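Local coordinates for regulation of enolase protein 1 (PDB 3O12) that acts in galactose metabolism through the GAL83 protein and may control the level of the enolase ENO1, at residues D98-M103 / P188-P193; A114-S119 / R146-R151; L51-K56 / G196-T201. All coordinates share one frame; numbering follows the deposited sequence.

Contact 1: D98-M103 / P188-P193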
loop_
_atom_site.group_PDB
_atom_site.type_symbol
_atom_site.label_atom_id
_atom_site.label_comp_id
_atom_site.label_asym_id
_atom_site.label_seq_id
_atom_site.Cartn_x
_atom_site.Cartn_y
_atom_site.Cartn_z
ATOM N N ASP A 98 -6.938 -10.637 3.661
ATOM C CA ASP A 98 -7.460 -9.337 3.239
ATOM C C ASP A 98 -6.431 -8.265 3.554
ATOM O O ASP A 98 -5.937 -8.204 4.676
ATOM C CB ASP A 98 -8.749 -8.989 3.980
ATOM C CG ASP A 98 -9.956 -9.727 3.444
ATOM O OD1 ASP A 98 -9.783 -10.665 2.634
ATOM O OD2 ASP A 98 -11.081 -9.359 3.841
ATOM N N GLN A 99 -6.128 -7.412 2.577
ATOM C CA GLN A 99 -5.096 -6.392 2.731
ATOM C C GLN A 99 -5.496 -5.085 2.060
ATOM O O GLN A 99 -6.062 -5.079 0.964
ATOM C CB GLN A 99 -3.794 -6.803 2.028
ATOM C CG GLN A 99 -3.269 -8.184 2.294
ATOM C CD GLN A 99 -2.261 -8.603 1.238
ATOM O OE1 GLN A 99 -1.501 -7.777 0.710
ATOM N NE2 GLN A 99 -2.262 -9.887 0.908
ATOM N N ALA A 100 -5.140 -3.976 2.689
ATOM C CA ALA A 100 -5.233 -2.683 2.028
ATOM C C ALA A 100 -4.221 -1.722 2.626
ATOM O O ALA A 100 -3.827 -1.852 3.794
ATOM C CB ALA A 100 -6.648 -2.125 2.124
ATOM N N GLY A 101 -3.801 -0.756 1.822
ATOM C CA GLY A 101 -2.844 0.231 2.274
ATOM C C GLY A 101 -2.262 0.997 1.115
ATOM O O GLY A 101 -2.993 1.523 0.268
ATOM N N ILE A 102 -0.941 1.089 1.094
ATOM C CA ILE A 102 -0.241 1.856 0.074
ATOM C C ILE A 102 0.843 0.998 -0.563
ATOM O O ILE A 102 1.380 0.083 0.065
ATOM C CB ILE A 102 0.373 3.125 0.706
ATOM C CG1 ILE A 102 0.612 4.221 -0.347
ATOM C CG2 ILE A 102 1.645 2.794 1.504
ATOM C CD1 ILE A 102 0.973 5.583 0.257
HETATM N N MSE A 103 1.165 1.288 -1.811
HETATM C CA MSE A 103 2.293 0.670 -2.507
HETATM C C MSE A 103 3.185 1.742 -3.123
HETATM O O MSE A 103 2.700 2.783 -3.596
HETATM C CB MSE A 103 1.791 -0.320 -3.572
HETATM C CG MSE A 103 2.810 -0.681 -4.672
HETATM SE SE MSE A 103 2.165 -2.152 -5.799
HETATM C CE MSE A 103 2.660 -3.614 -4.621
ATOM N N PRO A 188 -2.782 3.977 -3.495
ATOM C CA PRO A 188 -3.626 2.935 -2.907
ATOM C C PRO A 188 -3.338 1.531 -3.430
ATOM O O PRO A 188 -3.122 1.314 -4.622
ATOM C CB PRO A 188 -5.038 3.378 -3.320
ATOM C CG PRO A 188 -4.921 4.848 -3.330
ATOM C CD PRO A 188 -3.593 5.098 -4.001
HETATM N N MSE A 189 -3.371 0.568 -2.515
HETATM C CA MSE A 189 -3.242 -0.827 -2.875
HETATM C C MSE A 189 -4.274 -1.632 -2.086
HETATM O O MSE A 189 -4.571 -1.311 -0.940
HETATM C CB MSE A 189 -1.808 -1.269 -2.546
HETATM C CG MSE A 189 -1.501 -2.747 -2.574
HETATM SE SE MSE A 189 -1.925 -3.723 -0.934
HETATM C CE MSE A 189 -1.058 -2.679 0.471
ATOM N N ALA A 190 -4.829 -2.673 -2.704
ATOM C CA ALA A 190 -5.709 -3.596 -1.987
ATOM C C ALA A 190 -5.692 -4.969 -2.652
ATOM O O ALA A 190 -5.626 -5.068 -3.881
ATOM C CB ALA A 190 -7.135 -3.042 -1.918
ATOM N N CYS A 191 -5.754 -6.021 -1.835
ATOM C CA CYS A 191 -5.615 -7.404 -2.302
ATOM C C CYS A 191 -6.542 -8.311 -1.506
ATOM O O CYS A 191 -6.740 -8.101 -0.308
ATOM C CB CYS A 191 -4.177 -7.937 -2.075
ATOM S SG CYS A 191 -2.905 -7.083 -2.966
ATOM N N THR A 192 -7.113 -9.303 -2.181
ATOM C CA THR A 192 -7.710 -10.464 -1.519
ATOM C C THR A 192 -7.238 -11.719 -2.247
ATOM O O THR A 192 -7.779 -12.078 -3.287
ATOM C CB THR A 192 -9.252 -10.427 -1.508
ATOM O OG1 THR A 192 -9.741 -10.010 -2.790
ATOM C CG2 THR A 192 -9.757 -9.473 -0.446
ATOM N N PRO A 193 -6.196 -12.375 -1.716
ATOM C CA PRO A 193 -5.617 -13.542 -2.391
ATOM C C PRO A 193 -6.594 -14.700 -2.611
ATOM O O PRO A 193 -6.382 -15.497 -3.524
ATOM C CB PRO A 193 -4.472 -13.952 -1.460
ATOM C CG PRO A 193 -4.060 -12.654 -0.796
ATOM C CD PRO A 193 -5.349 -11.880 -0.615
#
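Gln-99 and Cys-191 form an antiparallel hydrogen-bonded pair, Gln-99 N giving to Cys-191 O and Cys-191 N to Gln-99 O, both at 3.0 Å. Gly-101, where the chain turns a corner, and Met-189, a selenomethionine, make the next such pair; Gly-101 N reaches Met-189 O at 2.9 Å, while Met-189 N bonds to Gly-101 O from well above the carbonyl plane. Between them Ala-100 and Ala-190 face each other as a non-hydrogen-bonded pair, their CB atoms 4.2 Å apart. On the other side of the sheet Met-189 bends at chi2 (-84°) and again at chi3 (-51°), which folds its CE back over the partner backbone, 3.6 Å from Gly-101 N, where no side chain stands in the way. The same face carries the Gln-99 amide. Its OE1 lies over Cys-191 CB at 3.9 Å, and NE2 points at Pro-193 CG, the two side chains crossing at about a right angle. At the end of the pairing Asp-98 OD1 touches the methyl CG2 of Thr-192 at 3.3 Å. Outer partners fix these groups: Lys-113 NZ binds Gln-99 OE1 and Tyr-97 O takes a bond from NE2, which settles how the amide is turned, while Glu-94 N holds Asp-98 OD2. Phe-59 packs on Met-189 and Cys-191, whereas Val-200 meets Ala-100. The alanine face of this buried antiparallel ladder is thus turned to the second sheet, as in a beta sandwich.

Contact 2: A114-S119 / R146-R151. With EDO (1,2-ethanediol), chain G.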
loop_
_atom_site.group_PDB
_atom_site.type_symbol
_atom_site.label_atom_id
_atom_site.label_comp_id
_atom_site.label_asym_id
_atom_site.label_seq_id
_atom_site.Cartn_x
_atom_site.Cartn_y
_atom_site.Cartn_z
ATOM N N ALA A 114 2.411 -1.731 2.166
ATOM C CA ALA A 114 2.275 -1.620 3.615
ATOM C C ALA A 114 0.846 -1.279 3.966
ATOM O O ALA A 114 0.166 -0.593 3.211
ATOM C CB ALA A 114 3.211 -0.543 4.153
ATOM N N GLY A 115 0.381 -1.762 5.104
ATOM C CA GLY A 115 -0.967 -1.452 5.551
ATOM C C GLY A 115 -1.472 -2.513 6.492
ATOM O O GLY A 115 -0.683 -3.118 7.217
ATOM N N ILE A 116 -2.780 -2.728 6.487
ATOM C CA ILE A 116 -3.390 -3.737 7.342
ATOM C C ILE A 116 -3.594 -5.018 6.553
ATOM O O ILE A 116 -3.913 -4.993 5.363
ATOM C CB ILE A 116 -4.720 -3.238 7.915
ATOM C CG1 ILE A 116 -4.461 -2.168 8.973
ATOM C CG2 ILE A 116 -5.527 -4.395 8.510
ATOM C CD1 ILE A 116 -3.742 -2.685 10.208
ATOM N N GLU A 117 -3.375 -6.143 7.221
ATOM C CA GLU A 117 -3.562 -7.442 6.606
ATOM C C GLU A 117 -4.107 -8.361 7.675
ATOM O O GLU A 117 -3.726 -8.251 8.840
ATOM C CB GLU A 117 -2.229 -7.989 6.108
ATOM C CG GLU A 117 -2.321 -9.368 5.488
ATOM C CD GLU A 117 -0.960 -9.958 5.201
ATOM O OE1 GLU A 117 0.002 -9.591 5.909
ATOM O OE2 GLU A 117 -0.856 -10.790 4.274
ATOM N N ILE A 118 -5.002 -9.259 7.293
ATOM C CA ILE A 118 -5.460 -10.276 8.241
ATOM C C ILE A 118 -4.585 -11.522 8.126
ATOM O O ILE A 118 -4.646 -12.243 7.132
ATOM C CB ILE A 118 -6.931 -10.648 8.015
ATOM C CG1 ILE A 118 -7.803 -9.393 7.965
ATOM C CG2 ILE A 118 -7.414 -11.592 9.105
ATOM C CD1 ILE A 118 -7.554 -8.423 9.097
ATOM N N SER A 119 -3.753 -11.759 9.136
ATOM C CA SER A 119 -2.886 -12.930 9.153
ATOM C C SER A 119 -2.694 -13.406 10.584
ATOM O O SER A 119 -2.785 -12.619 11.527
ATOM C CB SER A 119 -1.532 -12.624 8.508
ATOM O OG SER A 119 -0.773 -11.725 9.299
ATOM N N ARG A 146 -9.854 -0.253 10.819
ATOM C CA ARG A 146 -10.798 0.210 9.802
ATOM C C ARG A 146 -10.636 1.683 9.421
ATOM O O ARG A 146 -11.350 2.184 8.551
ATOM C CB ARG A 146 -12.239 -0.097 10.219
ATOM C CG ARG A 146 -12.547 -1.588 10.229
ATOM C CD ARG A 146 -13.860 -1.893 10.935
ATOM N NE ARG A 146 -15.017 -1.394 10.198
ATOM C CZ ARG A 146 -15.662 -2.088 9.264
ATOM N NH1 ARG A 146 -16.709 -1.555 8.647
ATOM N NH2 ARG A 146 -15.262 -3.313 8.947
ATOM N N ASP A 147 -9.694 2.370 10.059
ATOM C CA ASP A 147 -9.463 3.780 9.748
ATOM C C ASP A 147 -8.068 4.185 10.195
ATOM O O ASP A 147 -7.817 4.381 11.386
ATOM C CB ASP A 147 -10.514 4.641 10.445
ATOM C CG ASP A 147 -10.515 6.084 9.973
ATOM O OD1 ASP A 147 -9.722 6.446 9.082
ATOM O OD2 ASP A 147 -11.338 6.871 10.499
ATOM N N PHE A 148 -7.145 4.283 9.243
ATOM C CA PHE A 148 -5.785 4.674 9.575
ATOM C C PHE A 148 -5.180 5.458 8.420
ATOM O O PHE A 148 -5.730 5.472 7.313
ATOM C CB PHE A 148 -4.910 3.448 9.903
ATOM C CG PHE A 148 -4.696 2.514 8.737
ATOM C CD1 PHE A 148 -3.580 2.650 7.908
ATOM C CD2 PHE A 148 -5.605 1.502 8.457
ATOM C CE1 PHE A 148 -3.375 1.790 6.826
ATOM C CE2 PHE A 148 -5.406 0.646 7.362
ATOM C CZ PHE A 148 -4.290 0.794 6.552
ATOM N N TRP A 149 -4.062 6.121 8.696
ATOM C CA TRP A 149 -3.301 6.835 7.679
ATOM C C TRP A 149 -1.924 6.210 7.531
ATOM O O TRP A 149 -1.349 5.673 8.493
ATOM C CB TRP A 149 -3.104 8.311 8.051
ATOM C CG TRP A 149 -4.339 9.181 7.989
ATOM C CD1 TRP A 149 -4.686 10.032 6.981
ATOM C CD2 TRP A 149 -5.360 9.299 8.988
ATOM N NE1 TRP A 149 -5.866 10.668 7.287
ATOM C CE2 TRP A 149 -6.303 10.234 8.512
ATOM C CE3 TRP A 149 -5.571 8.697 10.231
ATOM C CZ2 TRP A 149 -7.442 10.590 9.246
ATOM C CZ3 TRP A 149 -6.708 9.048 10.962
ATOM C CH2 TRP A 149 -7.627 9.986 10.462
ATOM N N LEU A 150 -1.387 6.295 6.322
ATOM C CA LEU A 150 -0.001 5.929 6.047
ATOM C C LEU A 150 0.731 7.097 5.445
ATOM O O LEU A 150 0.159 7.866 4.673
ATOM C CB LEU A 150 0.083 4.762 5.064
ATOM C CG LEU A 150 -0.418 3.439 5.627
ATOM C CD1 LEU A 150 -0.706 2.445 4.509
ATOM C CD2 LEU A 150 0.577 2.854 6.652
ATOM N N ARG A 151 2.009 7.217 5.768
ATOM C CA ARG A 151 2.880 8.209 5.168
ATOM C C ARG A 151 4.149 7.496 4.759
ATOM O O ARG A 151 4.775 6.790 5.554
ATOM C CB ARG A 151 3.193 9.342 6.149
ATOM C CG ARG A 151 4.183 10.367 5.615
ATOM C CD ARG A 151 4.512 11.406 6.670
ATOM N NE ARG A 151 3.375 12.280 6.925
ATOM C CZ ARG A 151 3.326 13.188 7.896
ATOM N NH1 ARG A 151 4.353 13.333 8.722
ATOM N NH2 ARG A 151 2.253 13.951 8.034
HETATM C C1 EDO G . 1.916 -10.328 2.753
HETATM O O1 EDO G . 0.906 -9.351 3.030
HETATM C C2 EDO G . 1.781 -10.794 1.311
HETATM O O2 EDO G . 0.417 -11.109 0.997
#
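Ile-116 pushes its CG1 against the Phe-148 ring, 3.4 Å from CE2, one of two tight spots in the contact. Phe-148 CB points toward 114-119, and a chi1 of 65° sets the ring between its own N and carbonyl carbon, with CE2 and CZ toward Ile-116 and Gly-115. Ile-116 meets it obliquely, and the CZ corner comes within 4.1 Å of Gly-115 CA. Leu-150 presses beside it as the second tight spot: its methyl CD1 lies 3.4 Å from Ala-114 O and 4.0 Å from Gly-115 CA, while its CG sits in plane at the edge of the Phe-148 ring. With phi at 156°, Gly-115 takes a backbone shape suited to a residue without a side chain, and the chain turns a corner there just where both apolar groups arrive. Val-89 and Tyr-93 also touch Phe-148, and Val-163 touches Leu-150, so the small cluster is buried. The ends of the two segments diverge. Ile-118 and Ser-119 run on without meeting the other segment, and Arg-146 lies exposed at the far side; Asp-147 instead forms a salt bridge with Arg-88. Glu-117 points away from the cluster, and its OE2 accepts a 2.6 Å hydrogen bond from O1 of an ethanediol, probably picked up from the crystallisation liquor, which also binds Asp-58 OD1. No backbone pairing joins these strands, which belong to different sheets; they meet through apolar side chains packed on each other and on the backbone of Ala-114 and Gly-115, the arrangement of the hydrophobic interior between the two sheets of a beta sandwich.

Contact 3: L51-K56 / G196-T201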
loop_
_atom_site.group_PDB
_atom_site.type_symbol
_atom_site.label_atom_id
_atom_site.label_comp_id
_atom_site.label_asym_id
_atom_site.label_seq_id
_atom_site.Cartn_x
_atom_site.Cartn_y
_atom_site.Cartn_z
ATOM N N LEU A 51 -13.345 1.033 -3.760
ATOM C CA LEU A 51 -13.280 -0.163 -4.584
ATOM C C LEU A 51 -13.759 -1.393 -3.830
ATOM O O LEU A 51 -13.840 -1.395 -2.602
ATOM C CB LEU A 51 -11.846 -0.387 -5.091
ATOM C CG LEU A 51 -10.738 -0.690 -4.067
ATOM C CD1 LEU A 51 -10.746 -2.155 -3.651
ATOM C CD2 LEU A 51 -9.379 -0.332 -4.652
ATOM N N GLU A 52 -14.111 -2.419 -4.594
ATOM C CA GLU A 52 -14.310 -3.763 -4.064
ATOM C C GLU A 52 -13.288 -4.649 -4.756
ATOM O O GLU A 52 -13.176 -4.615 -5.980
ATOM C CB GLU A 52 -15.721 -4.266 -4.369
ATOM C CG GLU A 52 -15.954 -5.718 -3.980
ATOM C CD GLU A 52 -17.385 -6.163 -4.209
ATOM O OE1 GLU A 52 -18.298 -5.321 -4.078
ATOM O OE2 GLU A 52 -17.598 -7.356 -4.515
ATOM N N THR A 53 -12.529 -5.430 -3.985
ATOM C CA THR A 53 -11.479 -6.254 -4.583
ATOM C C THR A 53 -12.020 -7.425 -5.397
ATOM O O THR A 53 -13.115 -7.936 -5.137
ATOM C CB THR A 53 -10.491 -6.821 -3.536
ATOM O OG1 THR A 53 -11.200 -7.701 -2.656
ATOM C CG2 THR A 53 -9.857 -5.708 -2.721
ATOM N N ASP A 54 -11.236 -7.835 -6.390
ATOM C CA ASP A 54 -11.517 -9.049 -7.152
ATOM C C ASP A 54 -10.868 -10.253 -6.470
ATOM O O ASP A 54 -9.944 -10.101 -5.675
ATOM C CB ASP A 54 -11.025 -8.899 -8.598
ATOM C CG ASP A 54 -11.714 -7.754 -9.334
ATOM O OD1 ASP A 54 -12.910 -7.521 -9.082
ATOM O OD2 ASP A 54 -11.052 -7.099 -10.162
ATOM N N GLU A 55 -11.365 -11.452 -6.759
ATOM C CA GLU A 55 -10.795 -12.658 -6.175
ATOM C C GLU A 55 -9.386 -12.912 -6.688
ATOM O O GLU A 55 -9.009 -12.456 -7.771
ATOM C CB GLU A 55 -11.666 -13.876 -6.496
ATOM C CG GLU A 55 -11.604 -14.280 -7.957
ATOM C CD GLU A 55 -12.385 -15.548 -8.252
ATOM O OE1 GLU A 55 -13.074 -16.053 -7.340
ATOM O OE2 GLU A 55 -12.308 -16.037 -9.399
ATOM N N LYS A 56 -8.615 -13.654 -5.901
ATOM C CA LYS A 56 -7.291 -14.111 -6.313
ATOM C C LYS A 56 -6.385 -12.961 -6.734
ATOM O O LYS A 56 -5.754 -12.996 -7.796
ATOM C CB LYS A 56 -7.405 -15.163 -7.421
ATOM C CG LYS A 56 -8.037 -16.465 -6.950
ATOM C CD LYS A 56 -7.846 -17.592 -7.957
ATOM C CE LYS A 56 -9.072 -17.783 -8.840
ATOM N NZ LYS A 56 -9.342 -16.607 -9.716
ATOM N N GLY A 196 -12.917 -12.652 -3.296
ATOM C CA GLY A 196 -12.895 -11.207 -3.411
ATOM C C GLY A 196 -13.939 -10.552 -2.537
ATOM O O GLY A 196 -14.562 -11.205 -1.692
ATOM N N GLY A 197 -14.130 -9.252 -2.727
ATOM C CA GLY A 197 -15.218 -8.560 -2.065
ATOM C C GLY A 197 -14.823 -7.597 -0.960
ATOM O O GLY A 197 -15.694 -7.017 -0.311
ATOM N N LEU A 198 -13.526 -7.417 -0.735
ATOM C CA LEU A 198 -13.085 -6.458 0.272
ATOM C C LEU A 198 -13.388 -5.037 -0.193
ATOM O O LEU A 198 -12.951 -4.625 -1.262
ATOM C CB LEU A 198 -11.586 -6.595 0.539
ATOM C CG LEU A 198 -10.958 -5.470 1.368
ATOM C CD1 LEU A 198 -11.557 -5.452 2.763
ATOM C CD2 LEU A 198 -9.453 -5.644 1.454
ATOM N N LYS A 199 -14.147 -4.297 0.605
ATOM C CA LYS A 199 -14.475 -2.916 0.274
ATOM C C LYS A 199 -13.539 -1.958 0.998
ATOM O O LYS A 199 -13.347 -2.063 2.208
ATOM C CB LYS A 199 -15.926 -2.600 0.641
ATOM C CG LYS A 199 -16.950 -3.524 0.009
ATOM C CD LYS A 199 -18.347 -3.217 0.537
ATOM C CE LYS A 199 -19.357 -4.275 0.121
ATOM N NZ LYS A 199 -19.624 -4.248 -1.339
ATOM N N VAL A 200 -12.949 -1.028 0.250
ATOM C CA VAL A 200 -12.012 -0.059 0.811
ATOM C C VAL A 200 -12.213 1.323 0.193
ATOM O O VAL A 200 -12.354 1.450 -1.029
ATOM C CB VAL A 200 -10.541 -0.471 0.552
ATOM C CG1 VAL A 200 -9.600 0.369 1.413
ATOM C CG2 VAL A 200 -10.332 -1.952 0.817
ATOM N N THR A 201 -12.220 2.355 1.032
ATOM C CA THR A 201 -12.192 3.732 0.554
ATOM C C THR A 201 -10.861 4.403 0.880
ATOM O O THR A 201 -10.386 4.348 2.015
ATOM C CB THR A 201 -13.344 4.555 1.154
ATOM O OG1 THR A 201 -14.588 4.026 0.677
ATOM C CG2 THR A 201 -13.237 6.012 0.747
HETATM O O HOH W 1 -14.883 -14.547 -4.771
#
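Thr-53 and Leu-198 cross obliquely where an antiparallel strand pair, within the seven-stranded sheet of the beta sandwich, gives way to loop. A chi1 of 64° sets the Thr-53 hydroxyl between its own N and carbonyl carbon, where OG1 faces the 196-201 backbone, and the methyl CG2 lies 3.8 Å from Leu-198 CB. Thr-53 N continues the strand pairing by bonding to Leu-198 O, and Thr-53 O is met by Gly-197 N from above the carbonyl plane. In the strands themselves, Leu-51 and Val-200 share the inner face, their methyls CD1 and CG2 making a looser contact at 4.5 Å. Beneath them their backbones pair through Leu-51 N to Val-200 O and Val-200 N to Leu-51 O, both nearly straight. Leu-51 also packs on Val-42 of the neighbouring strand and on Ala-190 of the other sheet, so this face looks into the interior. The opposite, more exposed face carries Glu-52 and Lys-199. In one of two modelled conformers of each, they lie side by side and point the same way, Glu-52 with an extended chain and Lys-199 bent at its last torsion, with a weak salt bridge from Glu-52 OE1 to Lys-199 NZ that is correspondingly doubtful. Farther out, Gly-196 slips its CA close over the backbone of Asp-54 and Glu-55, and a water accepts from Gly-196 N while giving a weak bond to Glu-55 OE1. The grip is closed by Thr-53 OG1, which accepts from Leu-198 N at 3.0 Å and more weakly from Gly-197 N, and is also hydrogen-bonded to Thr-192 OG1.

The three contacts are nested along the chain: contact 3 closes the widest loop, contact 1 lies inside it, and contact 2 inside contact 1. Contact 1 joins strands 99-100 and 102-105 to 185-191 in one sheet, contact 3 joins 48-52 to 199-208 in the other, and contact 2 sets 110-119, neighbour of contact 1's strands, against 148-155 of contact 3's sheet. Contact 1 is central, about 9 Å centre to centre from both others, which are about 15 Å apart and do not touch. Ile-102 N to Ala-114 O ties contact 1 to contact 2; Leu-198 CD2 of contact 3 packs against Gln-99 O. Early and late parts of the chain thus meet in one all-beta sandwich.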